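Local coordinates for Myo-inositol phosphohydrolase (Mitsuokella multacida, PDB 4WU3), which probably removes phosphate groups from inositol hexakisphosphate and related myo-inositol phosphates, as a phytase of the protein tyrosine phosphatase-like family, at residues M255-K260 with I271-L276; Y340-D345 with G427-N432; A518-F523 with M551-M556. The protein carries 2 engineered substitutions. One frame throughout, in Å; residues are numbered along the deposited sequence.

Interaction 1: M255-K260 with I271-L276; sequences MHDILK and IQRQKL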
loop_
_atom_site.group_PDB
_atom_site.type_symbol
_atom_site.label_atom_id
_atom_site.label_comp_id
_atom_site.label_asym_id
_atom_site.label_seq_id
_atom_site.Cartn_x
_atom_site.Cartn_y
_atom_site.Cartn_z
ATOM N N MET A 255 -8.430 18.973 -2.550
ATOM C CA MET A 255 -7.761 19.839 -1.567
ATOM C C MET A 255 -8.099 21.324 -1.770
ATOM O O MET A 255 -8.388 22.047 -0.818
ATOM C CB MET A 255 -6.242 19.657 -1.627
ATOM C CG MET A 255 -5.756 18.315 -1.108
ATOM S SD MET A 255 -4.026 18.010 -1.530
ATOM C CE MET A 255 -3.204 19.298 -0.580
ATOM N N HIS A 256 -8.051 21.775 -3.015
ATOM C CA HIS A 256 -8.374 23.160 -3.350
ATOM C C HIS A 256 -9.797 23.507 -2.902
ATOM O O HIS A 256 -10.018 24.507 -2.217
ATOM C CB HIS A 256 -8.218 23.366 -4.865
ATOM C CG HIS A 256 -8.212 24.802 -5.297
ATOM N ND1 HIS A 256 -7.051 25.526 -5.471
ATOM C CD2 HIS A 256 -9.226 25.641 -5.604
ATOM C CE1 HIS A 256 -7.353 26.754 -5.856
ATOM N NE2 HIS A 256 -8.666 26.846 -5.953
ATOM N N ASP A 257 -10.752 22.664 -3.291
ATOM C CA ASP A 257 -12.161 22.858 -2.951
ATOM C C ASP A 257 -12.289 22.961 -1.428
ATOM O O ASP A 257 -12.975 23.836 -0.904
ATOM C CB ASP A 257 -12.973 21.683 -3.496
ATOM C CG ASP A 257 -14.466 21.962 -3.564
ATOM O OD1 ASP A 257 -14.964 22.850 -2.842
ATOM O OD2 ASP A 257 -15.160 21.265 -4.333
ATOM N N ILE A 258 -11.595 22.077 -0.716
ATOM C CA ILE A 258 -11.618 22.071 0.742
ATOM C C ILE A 258 -11.064 23.371 1.346
ATOM O O ILE A 258 -11.633 23.931 2.286
ATOM C CB ILE A 258 -10.802 20.877 1.278
ATOM C CG1 ILE A 258 -11.613 19.578 1.141
ATOM C CG2 ILE A 258 -10.378 21.126 2.714
ATOM C CD1 ILE A 258 -10.765 18.326 1.212
ATOM N N LEU A 259 -9.946 23.843 0.809
ATOM C CA LEU A 259 -9.342 25.100 1.266
ATOM C C LEU A 259 -10.273 26.301 1.067
ATOM O O LEU A 259 -10.242 27.254 1.847
ATOM C CB LEU A 259 -8.027 25.352 0.537
ATOM C CG LEU A 259 -6.830 24.542 1.029
ATOM C CD1 LEU A 259 -5.696 24.578 0.019
ATOM C CD2 LEU A 259 -6.372 25.060 2.390
ATOM N N LYS A 260 -11.096 26.257 0.028
ATOM C CA LYS A 260 -12.035 27.337 -0.235
ATOM C C LYS A 260 -13.372 27.159 0.490
ATOM O O LYS A 260 -14.022 28.132 0.817
ATOM C CB LYS A 260 -12.320 27.445 -1.734
ATOM C CG LYS A 260 -11.117 27.750 -2.592
ATOM C CD LYS A 260 -10.607 29.147 -2.339
ATOM C CE LYS A 260 -9.489 29.464 -3.315
ATOM N NZ LYS A 260 -9.041 30.882 -3.231
ATOM N N ILE A 271 -16.163 15.527 -2.478
ATOM C CA ILE A 271 -15.721 14.323 -3.189
ATOM C C ILE A 271 -16.618 14.044 -4.398
ATOM O O ILE A 271 -16.129 13.813 -5.505
ATOM C CB ILE A 271 -15.726 13.088 -2.255
ATOM C CG1 ILE A 271 -14.636 13.222 -1.192
ATOM C CG2 ILE A 271 -15.528 11.798 -3.053
ATOM C CD1 ILE A 271 -13.239 13.211 -1.765
ATOM N N GLN A 272 -17.931 14.071 -4.180
ATOM C CA GLN A 272 -18.885 13.835 -5.256
ATOM C C GLN A 272 -18.792 14.901 -6.337
ATOM O O GLN A 272 -18.757 14.565 -7.520
ATOM C CB GLN A 272 -20.312 13.786 -4.728
ATOM C CG GLN A 272 -20.693 12.455 -4.120
ATOM C CD GLN A 272 -20.372 11.309 -5.048
ATOM O OE1 GLN A 272 -20.911 11.218 -6.144
ATOM N NE2 GLN A 272 -19.469 10.432 -4.614
ATOM N N ARG A 273 -18.757 16.180 -5.965
ATOM C CA ARG A 273 -18.787 17.192 -7.021
ATOM C C ARG A 273 -17.505 17.198 -7.860
ATOM O O ARG A 273 -17.558 17.436 -9.066
ATOM C CB ARG A 273 -19.175 18.575 -6.503
ATOM C CG ARG A 273 -18.176 19.286 -5.620
ATOM C CD ARG A 273 -18.928 20.333 -4.819
ATOM N NE ARG A 273 -18.053 21.336 -4.241
ATOM C CZ ARG A 273 -18.476 22.499 -3.755
ATOM N NH1 ARG A 273 -19.769 22.801 -3.767
ATOM N NH2 ARG A 273 -17.604 23.359 -3.253
ATOM N N GLN A 274 -16.366 16.878 -7.248
ATOM C CA GLN A 274 -15.128 16.783 -8.019
ATOM C C GLN A 274 -15.138 15.583 -8.964
ATOM O O GLN A 274 -14.421 15.580 -9.961
ATOM C CB GLN A 274 -13.904 16.762 -7.109
ATOM C CG GLN A 274 -13.667 18.082 -6.374
ATOM C CD GLN A 274 -13.358 19.262 -7.297
ATOM O OE1 GLN A 274 -12.687 19.112 -8.325
ATOM N NE2 GLN A 274 -13.823 20.450 -6.911
ATOM N N LYS A 275 -15.966 14.579 -8.678
ATOM C CA LYS A 275 -16.191 13.497 -9.643
ATOM C C LYS A 275 -17.111 13.984 -10.754
ATOM O O LYS A 275 -16.858 13.739 -11.929
ATOM C CB LYS A 275 -16.803 12.258 -8.987
ATOM C CG LYS A 275 -17.457 11.305 -9.983
ATOM C CD LYS A 275 -16.413 10.572 -10.805
ATOM C CE LYS A 275 -16.965 10.043 -12.126
ATOM N NZ LYS A 275 -17.052 11.100 -13.188
ATOM N N LEU A 276 -18.171 14.692 -10.385
ATOM C CA LEU A 276 -19.158 15.126 -11.371
ATOM C C LEU A 276 -18.594 16.063 -12.453
ATOM O O LEU A 276 -19.045 16.015 -13.594
ATOM C CB LEU A 276 -20.353 15.771 -10.672
ATOM C CG LEU A 276 -21.189 14.762 -9.881
ATOM C CD1 LEU A 276 -22.113 15.450 -8.894
ATOM C CD2 LEU A 276 -21.990 13.881 -10.824
#

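Interaction 2: Y340-D345 with G427-N432; sequences YIWRLD and GVFNGN. With 4IP (inositol-(1,3,4,5)-tetrakisphosphate), chain F.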
loop_
_atom_site.group_PDB
_atom_site.type_symbol
_atom_site.label_atom_id
_atom_site.label_comp_id
_atom_site.label_asym_id
_atom_site.label_seq_id
_atom_site.Cartn_x
_atom_site.Cartn_y
_atom_site.Cartn_z
ATOM N N TYR A 340 20.979 9.317 17.696
ATOM C CA TYR A 340 20.473 8.530 18.808
ATOM C C TYR A 340 21.583 7.773 19.563
ATOM O O TYR A 340 21.298 7.030 20.505
ATOM C CB TYR A 340 19.443 7.535 18.285
ATOM C CG TYR A 340 20.026 6.671 17.198
ATOM C CD1 TYR A 340 20.808 5.578 17.521
ATOM C CD2 TYR A 340 19.828 6.964 15.856
ATOM C CE1 TYR A 340 21.368 4.779 16.543
ATOM C CE2 TYR A 340 20.384 6.164 14.864
ATOM C CZ TYR A 340 21.157 5.071 15.222
ATOM O OH TYR A 340 21.733 4.239 14.283
ATOM N N ILE A 341 22.837 7.956 19.157
ATOM C CA ILE A 341 23.952 7.292 19.834
ATOM C C ILE A 341 25.261 8.052 19.665
ATOM O O ILE A 341 25.484 8.717 18.651
ATOM C CB ILE A 341 24.138 5.849 19.306
ATOM C CG1 ILE A 341 25.012 5.020 20.252
ATOM C CG2 ILE A 341 24.744 5.858 17.911
ATOM C CD1 ILE A 341 25.114 3.556 19.881
ATOM N N TRP A 342 26.130 7.945 20.661
ATOM C CA TRP A 342 27.483 8.451 20.521
ATOM C C TRP A 342 28.342 7.376 19.863
ATOM O O TRP A 342 28.599 6.308 20.417
ATOM C CB TRP A 342 28.072 8.873 21.865
ATOM C CG TRP A 342 27.527 10.173 22.376
ATOM C CD1 TRP A 342 26.680 10.340 23.426
ATOM C CD2 TRP A 342 27.788 11.488 21.855
ATOM N NE1 TRP A 342 26.388 11.681 23.597
ATOM C CE2 TRP A 342 27.059 12.404 22.646
ATOM C CE3 TRP A 342 28.560 11.977 20.794
ATOM C CZ2 TRP A 342 27.082 13.778 22.411
ATOM C CZ3 TRP A 342 28.577 13.339 20.556
ATOM C CH2 TRP A 342 27.852 14.227 21.369
ATOM N N ARG A 343 28.758 7.673 18.645
ATOM C CA ARG A 343 29.600 6.796 17.879
ATOM C C ARG A 343 31.049 7.087 18.215
ATOM O O ARG A 343 31.449 8.243 18.321
ATOM C CB ARG A 343 29.364 7.074 16.403
ATOM C CG ARG A 343 30.332 6.386 15.461
ATOM C CD ARG A 343 30.049 6.805 14.026
ATOM N NE ARG A 343 30.602 5.866 13.055
ATOM C CZ ARG A 343 30.476 5.992 11.734
ATOM N NH1 ARG A 343 29.818 7.020 11.214
ATOM N NH2 ARG A 343 31.015 5.090 10.926
ATOM N N LEU A 344 31.828 6.028 18.378
ATOM C CA LEU A 344 33.272 6.139 18.473
ATOM C C LEU A 344 33.880 6.213 17.077
ATOM O O LEU A 344 34.007 5.199 16.406
ATOM C CB LEU A 344 33.826 4.923 19.213
ATOM C CG LEU A 344 35.344 4.759 19.245
ATOM C CD1 LEU A 344 36.007 5.970 19.884
ATOM C CD2 LEU A 344 35.673 3.485 20.013
ATOM N N ASP A 345 34.257 7.413 16.642
ATOM C CA ASP A 345 34.818 7.615 15.304
ATOM C C ASP A 345 36.220 7.048 15.233
ATOM O O ASP A 345 36.578 6.360 14.283
ATOM C CB ASP A 345 34.872 9.104 14.949
ATOM C CG ASP A 345 33.501 9.690 14.648
ATOM O OD1 ASP A 345 32.593 8.918 14.292
ATOM O OD2 ASP A 345 33.333 10.922 14.762
ATOM N N GLY A 427 32.914 15.633 18.476
ATOM C CA GLY A 427 33.843 16.226 19.422
ATOM C C GLY A 427 34.808 15.202 19.963
ATOM O O GLY A 427 35.097 14.209 19.304
ATOM N N VAL A 428 35.300 15.448 21.169
ATOM C CA VAL A 428 36.282 14.569 21.800
ATOM C C VAL A 428 35.850 14.224 23.221
ATOM O O VAL A 428 35.631 15.115 24.044
ATOM C CB VAL A 428 37.677 15.236 21.844
ATOM C CG1 VAL A 428 38.731 14.263 22.354
ATOM C CG2 VAL A 428 38.062 15.734 20.465
ATOM N N PHE A 429 35.716 12.927 23.487
ATOM C CA PHE A 429 35.441 12.401 24.830
ATOM C C PHE A 429 36.649 11.625 25.320
ATOM O O PHE A 429 37.012 10.625 24.699
ATOM C CB PHE A 429 34.270 11.419 24.811
ATOM C CG PHE A 429 32.931 12.055 24.593
ATOM C CD1 PHE A 429 32.779 13.431 24.615
ATOM C CD2 PHE A 429 31.817 11.265 24.395
ATOM C CE1 PHE A 429 31.541 14.012 24.429
ATOM C CE2 PHE A 429 30.572 11.834 24.210
ATOM C CZ PHE A 429 30.434 13.211 24.222
ATOM N N ASN A 430 37.252 12.054 26.431
ATOM C CA ASN A 430 38.422 11.349 27.004
ATOM C C ASN A 430 39.546 11.113 26.001
ATOM O O ASN A 430 40.261 10.114 26.091
ATOM C CB ASN A 430 38.029 9.979 27.568
ATOM C CG ASN A 430 36.946 10.055 28.623
ATOM O OD1 ASN A 430 36.768 11.071 29.286
ATOM N ND2 ASN A 430 36.221 8.957 28.792
ATOM N N GLY A 431 39.696 12.015 25.040
ATOM C CA GLY A 431 40.745 11.878 24.037
ATOM C C GLY A 431 40.288 11.179 22.771
ATOM O O GLY A 431 40.988 11.220 21.749
ATOM N N ASN A 432 39.125 10.531 22.830
ATOM C CA ASN A 432 38.583 9.805 21.673
ATOM C C ASN A 432 37.668 10.689 20.842
ATOM O O ASN A 432 36.874 11.447 21.386
ATOM C CB ASN A 432 37.771 8.586 22.121
ATOM C CG ASN A 432 38.551 7.649 23.011
ATOM O OD1 ASN A 432 39.608 7.143 22.646
ATOM N ND2 ASN A 432 38.023 7.409 24.200
HETATM C C1 4IP F . 32.205 8.607 4.090
HETATM O O1 4IP F . 33.394 9.394 4.029
HETATM C C2 4IP F . 32.050 7.997 5.476
HETATM O O2 4IP F . 33.219 7.257 5.803
HETATM C C3 4IP F . 30.862 7.047 5.543
HETATM O O3 4IP F . 30.780 6.472 6.850
HETATM C C4 4IP F . 30.962 5.940 4.498
HETATM O O4 4IP F . 29.773 5.142 4.548
HETATM C C5 4IP F . 31.119 6.543 3.107
HETATM O O5 4IP F . 31.270 5.512 2.128
HETATM C C6 4IP F . 32.308 7.500 3.041
HETATM O O6 4IP F . 32.404 8.085 1.740
HETATM P P1 4IP F . 33.458 10.918 4.534
HETATM O O1P 4IP F . 32.665 11.684 3.511
HETATM O O2P 4IP F . 34.937 11.203 4.542
HETATM O O3P 4IP F . 32.856 10.882 5.916
HETATM P P3 4IP F . 29.430 6.627 7.721
HETATM O O4P 4IP F . 28.322 6.363 6.729
HETATM O O5P 4IP F . 29.493 8.044 8.244
HETATM O O6P 4IP F . 29.543 5.562 8.784
HETATM P P4 4IP F . 29.817 3.531 4.668
HETATM O O7P 4IP F . 30.777 3.252 5.799
HETATM O O8P 4IP F . 28.385 3.182 4.989
HETATM O O9P 4IP F . 30.301 3.085 3.301
HETATM P P5 4IP F . 30.596 5.683 0.670
HETATM O OPF 4IP F . 29.373 6.561 0.889
HETATM O OPG 4IP F . 30.283 4.255 0.275
HETATM O OPH 4IP F . 31.674 6.343 -0.160
#

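Interaction 3: A518-F523 with M551-M556; sequences ANIDEF and MAMYDM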
loop_
_atom_site.group_PDB
_atom_site.type_symbol
_atom_site.label_atom_id
_atom_site.label_comp_id
_atom_site.label_asym_id
_atom_site.label_seq_id
_atom_site.Cartn_x
_atom_site.Cartn_y
_atom_site.Cartn_z
ATOM N N ALA A 518 26.365 26.297 -1.498
ATOM C CA ALA A 518 26.743 27.198 -0.415
ATOM C C ALA A 518 28.044 26.742 0.220
ATOM O O ALA A 518 28.919 27.559 0.513
ATOM C CB ALA A 518 25.647 27.258 0.642
ATOM N N ASN A 519 28.159 25.435 0.437
ATOM C CA ASN A 519 29.333 24.873 1.082
ATOM C C ASN A 519 30.599 25.028 0.247
ATOM O O ASN A 519 31.685 25.232 0.787
ATOM C CB ASN A 519 29.092 23.409 1.442
ATOM C CG ASN A 519 28.223 23.265 2.670
ATOM O OD1 ASN A 519 27.958 24.249 3.363
ATOM N ND2 ASN A 519 27.778 22.047 2.953
ATOM N N ILE A 520 30.445 24.957 -1.067
ATOM C CA ILE A 520 31.571 25.109 -1.977
ATOM C C ILE A 520 31.967 26.582 -2.076
ATOM O O ILE A 520 33.149 26.906 -2.111
ATOM C CB ILE A 520 31.251 24.528 -3.376
ATOM C CG1 ILE A 520 31.163 23.000 -3.292
ATOM C CG2 ILE A 520 32.308 24.934 -4.388
ATOM C CD1 ILE A 520 30.889 22.317 -4.612
ATOM N N ASP A 521 30.974 27.465 -2.109
ATOM C CA ASP A 521 31.217 28.905 -2.093
ATOM C C ASP A 521 31.973 29.307 -0.832
ATOM O O ASP A 521 32.878 30.142 -0.884
ATOM C CB ASP A 521 29.894 29.671 -2.108
ATOM C CG ASP A 521 29.375 29.920 -3.501
ATOM O OD1 ASP A 521 30.111 29.659 -4.465
ATOM O OD2 ASP A 521 28.227 30.393 -3.622
ATOM N N GLU A 522 31.573 28.740 0.303
ATOM C CA GLU A 522 32.251 29.018 1.561
ATOM C C GLU A 522 33.716 28.655 1.418
ATOM O O GLU A 522 34.577 29.419 1.816
ATOM C CB GLU A 522 31.611 28.275 2.743
ATOM C CG GLU A 522 32.318 28.507 4.075
ATOM C CD GLU A 522 31.444 28.230 5.290
ATOM O OE1 GLU A 522 30.322 27.698 5.136
ATOM O OE2 GLU A 522 31.884 28.553 6.416
ATOM N N PHE A 523 34.013 27.505 0.831
ATOM C CA PHE A 523 35.407 27.137 0.653
ATOM C C PHE A 523 36.155 28.074 -0.297
ATOM O O PHE A 523 37.304 28.431 -0.041
ATOM C CB PHE A 523 35.563 25.706 0.162
ATOM C CG PHE A 523 37.000 25.302 -0.047
ATOM C CD1 PHE A 523 37.874 25.214 1.031
ATOM C CD2 PHE A 523 37.480 25.025 -1.307
ATOM C CE1 PHE A 523 39.207 24.859 0.848
ATOM C CE2 PHE A 523 38.810 24.672 -1.500
ATOM C CZ PHE A 523 39.677 24.586 -0.421
ATOM N N MET A 551 39.411 18.030 -1.556
ATOM C CA MET A 551 40.801 17.998 -2.018
ATOM C C MET A 551 40.897 18.104 -3.554
ATOM O O MET A 551 41.752 18.817 -4.080
ATOM C CB MET A 551 41.521 16.747 -1.521
ATOM C CG MET A 551 41.754 16.727 -0.021
ATOM S SD MET A 551 42.290 15.131 0.614
ATOM C CE MET A 551 44.019 15.182 0.130
ATOM N N ALA A 552 40.017 17.397 -4.260
ATOM C CA ALA A 552 39.991 17.422 -5.714
ATOM C C ALA A 552 39.592 18.801 -6.245
ATOM O O ALA A 552 40.104 19.248 -7.270
ATOM C CB ALA A 552 39.037 16.355 -6.236
ATOM N N MET A 553 38.675 19.472 -5.556
ATOM C CA MET A 553 38.249 20.805 -5.980
ATOM C C MET A 553 39.361 21.839 -5.801
ATOM O O MET A 553 39.560 22.707 -6.651
ATOM C CB MET A 553 37.008 21.243 -5.206
ATOM C CG MET A 553 35.722 20.645 -5.737
ATOM S SD MET A 553 34.285 21.316 -4.904
ATOM C CE MET A 553 34.062 20.170 -3.546
ATOM N N TYR A 554 40.069 21.754 -4.683
ATOM C CA TYR A 554 41.188 22.641 -4.427
ATOM C C TYR A 554 42.342 22.359 -5.400
ATOM O O TYR A 554 42.917 23.283 -5.967
ATOM C CB TYR A 554 41.648 22.483 -2.978
ATOM C CG TYR A 554 42.714 23.458 -2.545
ATOM C CD1 TYR A 554 42.556 24.820 -2.744
ATOM C CD2 TYR A 554 43.862 23.022 -1.910
ATOM C CE1 TYR A 554 43.524 25.718 -2.341
ATOM C CE2 TYR A 554 44.831 23.916 -1.500
ATOM C CZ TYR A 554 44.657 25.261 -1.717
ATOM O OH TYR A 554 45.632 26.152 -1.310
ATOM N N ASP A 555 42.676 21.083 -5.591
ATOM C CA ASP A 555 43.688 20.694 -6.561
ATOM C C ASP A 555 43.391 21.348 -7.917
ATOM O O ASP A 555 44.258 22.009 -8.495
ATOM C CB ASP A 555 43.734 19.171 -6.685
ATOM C CG ASP A 555 45.023 18.653 -7.347
ATOM O OD1 ASP A 555 45.855 19.464 -7.824
ATOM O OD2 ASP A 555 45.197 17.410 -7.396
ATOM N N MET A 556 42.161 21.177 -8.406
ATOM C CA MET A 556 41.756 21.723 -9.702
ATOM C C MET A 556 41.949 23.219 -9.735
ATOM O O MET A 556 42.462 23.772 -10.715
ATOM C CB MET A 556 40.273 21.477 -9.979
ATOM C CG MET A 556 39.921 20.092 -10.452
ATOM S SD MET A 556 38.132 19.924 -10.596
ATOM C CE MET A 556 37.950 18.269 -9.957
#

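Interaction 1: M255-K260 with I271-L276
Asp-257 and Arg-273 face each other side-on, the carboxylate of one nearly coplanar with the guanidinium of the other, their planes only 18° apart. The arginine offers its NE edge and donates twice: NH2 to Asp-257 OD1 at 2.7 Å, and NE to Asp-257 OD2 at 2.9 Å. Both oxygens accept on their syn lone pairs and both lie within a few degrees of the guanidinium plane, so this is a bidentate salt bridge with nearly straight bonds. Asp-257 reaches across because its CG stands opposite the backbone N (chi1 -163°). The extended chain of Arg-273 carries NE alongside the carboxylate.

Gln-274 comes from another quarter. Its NE2 reaches the anti side of Asp-257 OD2 at 3.0 Å; OD2 lies in the plane of the Gln-274 amide, whereas NE2 stands 30° out of the carboxylate plane. Amide and carboxylate are nearly perpendicular. Asp-257 OD2 is therefore gripped by two donors on consecutive residues of one helix, while Asp-257 OD1 also accepts from Asn-261 ND2, one turn further along its own helix.

The bridge ties helix 247-261 to helix 267-276 in the first phosphatase-like half of the chain. On the far side, Arg-273 NH1 donates to the carbonyl oxygens of Thr-82 and Lys-84, which joins a loop to the helix pair. All three side chains are buried, and with Arg-273 in the carboxylate plane and Gln-274 tilted out of it, Asp-257 probably stays ionised and is likely to have little freedom to turn about CB-CG.

Interaction 2: Y340-D345 with G427-N432
The edge-to-face pair of Trp-342 and Phe-429 belongs to the hydrophobic side of a mixed sheet whose strand 342-346 also supplies Arg-343 to the inositol tetrakisphosphate pocket. Phe-429 points its CE2-CZ edge at one face of the indole, CE2 lying 3.7 Å from Trp-342 CD2 and CZ 3.8 Å from Trp-342 CE2. The planes meet at 62°, and the centroids of the phenyl and the six-membered indole ring are 4.8 Å apart. Two residues along the strand from Trp-342, Leu-344 CD1 rests against Asn-432 CB at 3.9 Å, an aliphatic contact; the amide of Asn-432 turns to Asp-348, whose backbone N donates to OD1.

Strands 342-346 and 426-429 are not neighbours in this sheet: strand 432-438 runs between them, antiparallel to both. Phe-429 to Asn-432 form the type I' turn of the hairpin that joins 426-429 to 432-438, closed by paired backbone bonds between Phe-429 and Asn-432. Leu-460 of helix 449-463 and Val-470 of strand 467-471 pack on both aromatic rings.

Arg-343 leaves the strand in the other direction, with CG trans to the backbone N (chi1 171°) and an extended chain. Its guanidinium meets the 3-phosphate edge-on: NH2 bonds O6P of the ligand at 2.6 Å, and NH1 bonds O5P at 3.2 Å. Ser-540, Ala-544, Arg-546, Lys-477 and Lys-592 also hydrogen-bond the ligand.

Interaction 3: A518-F523 with M551-M556
Ile-520 and Met-553 meet through their ends: Ile-520 CD1 lies 3.6 Å from the sulfur, Met-553 SD, and 4.0 Å from the terminal methyl, Met-553 CE. The two side chains cross at about a right angle. Met-553 bends at its last torsion (chi3 -91°), which lets both SD and CE lie against the isoleucine.

One turn on, Phe-523 brings the CE2-CZ end of its ring to the base of Tyr-554. Phe-523 CZ is 3.7 Å from Tyr-554 CD1 and 3.9 Å from Tyr-554 CB, and Tyr-554 CG lies in the plane of the phenyl ring, at its edge, with CD1 and CB to either side. The ring planes are at 82° with centroids 5.7 Å apart, an oblique pairing. Phe-523 carries CG trans to the backbone N (chi1 179°), which sends the ring across to the facing helix.

Helix 517-529 precedes and helix 545-558 follows strand 535-539, which leads into the loop of Ser-540 to Arg-546 that holds the inositol phosphate, as the P-loop does in tyrosine phosphatases. Helix 545-558 starts at the end of that loop, and the side chain of Met-553 lies about 11 Å from the ligand.

In the next shell, Phe-606 of helix 593-613 touches both Ile-520 and Met-553, and Trp-514 packs on Ile-520. Phe-538 of strand 535-539 meets the Phe-523 ring at a steep angle, Ile-507 touches Phe-523, and Met-530 packs against Tyr-554.

Overall arrangement
Interaction 1 lies in the first phosphatase-like half of the chain, interactions 2 and 3 in the second; interactions 1 and 3 fall on opposite sides of the chain's centre, their own centres about 50 Å apart. Interactions 1 and 3 each join two helices and are buried, but the first does so through a charged, hydrogen-bonded cluster and the third through apolar and aromatic side chains. Interaction 2 is partly buried and links sheet strands, with aromatic packing inside and an arginine reaching the ligand. Interactions 2 and 3 lie about 17 Å apart at their nearest atoms, without touching, but strand 342-346 (Arg-343) and helix 545-558 (Gly-545, Arg-546) each supply residues to the same pocket.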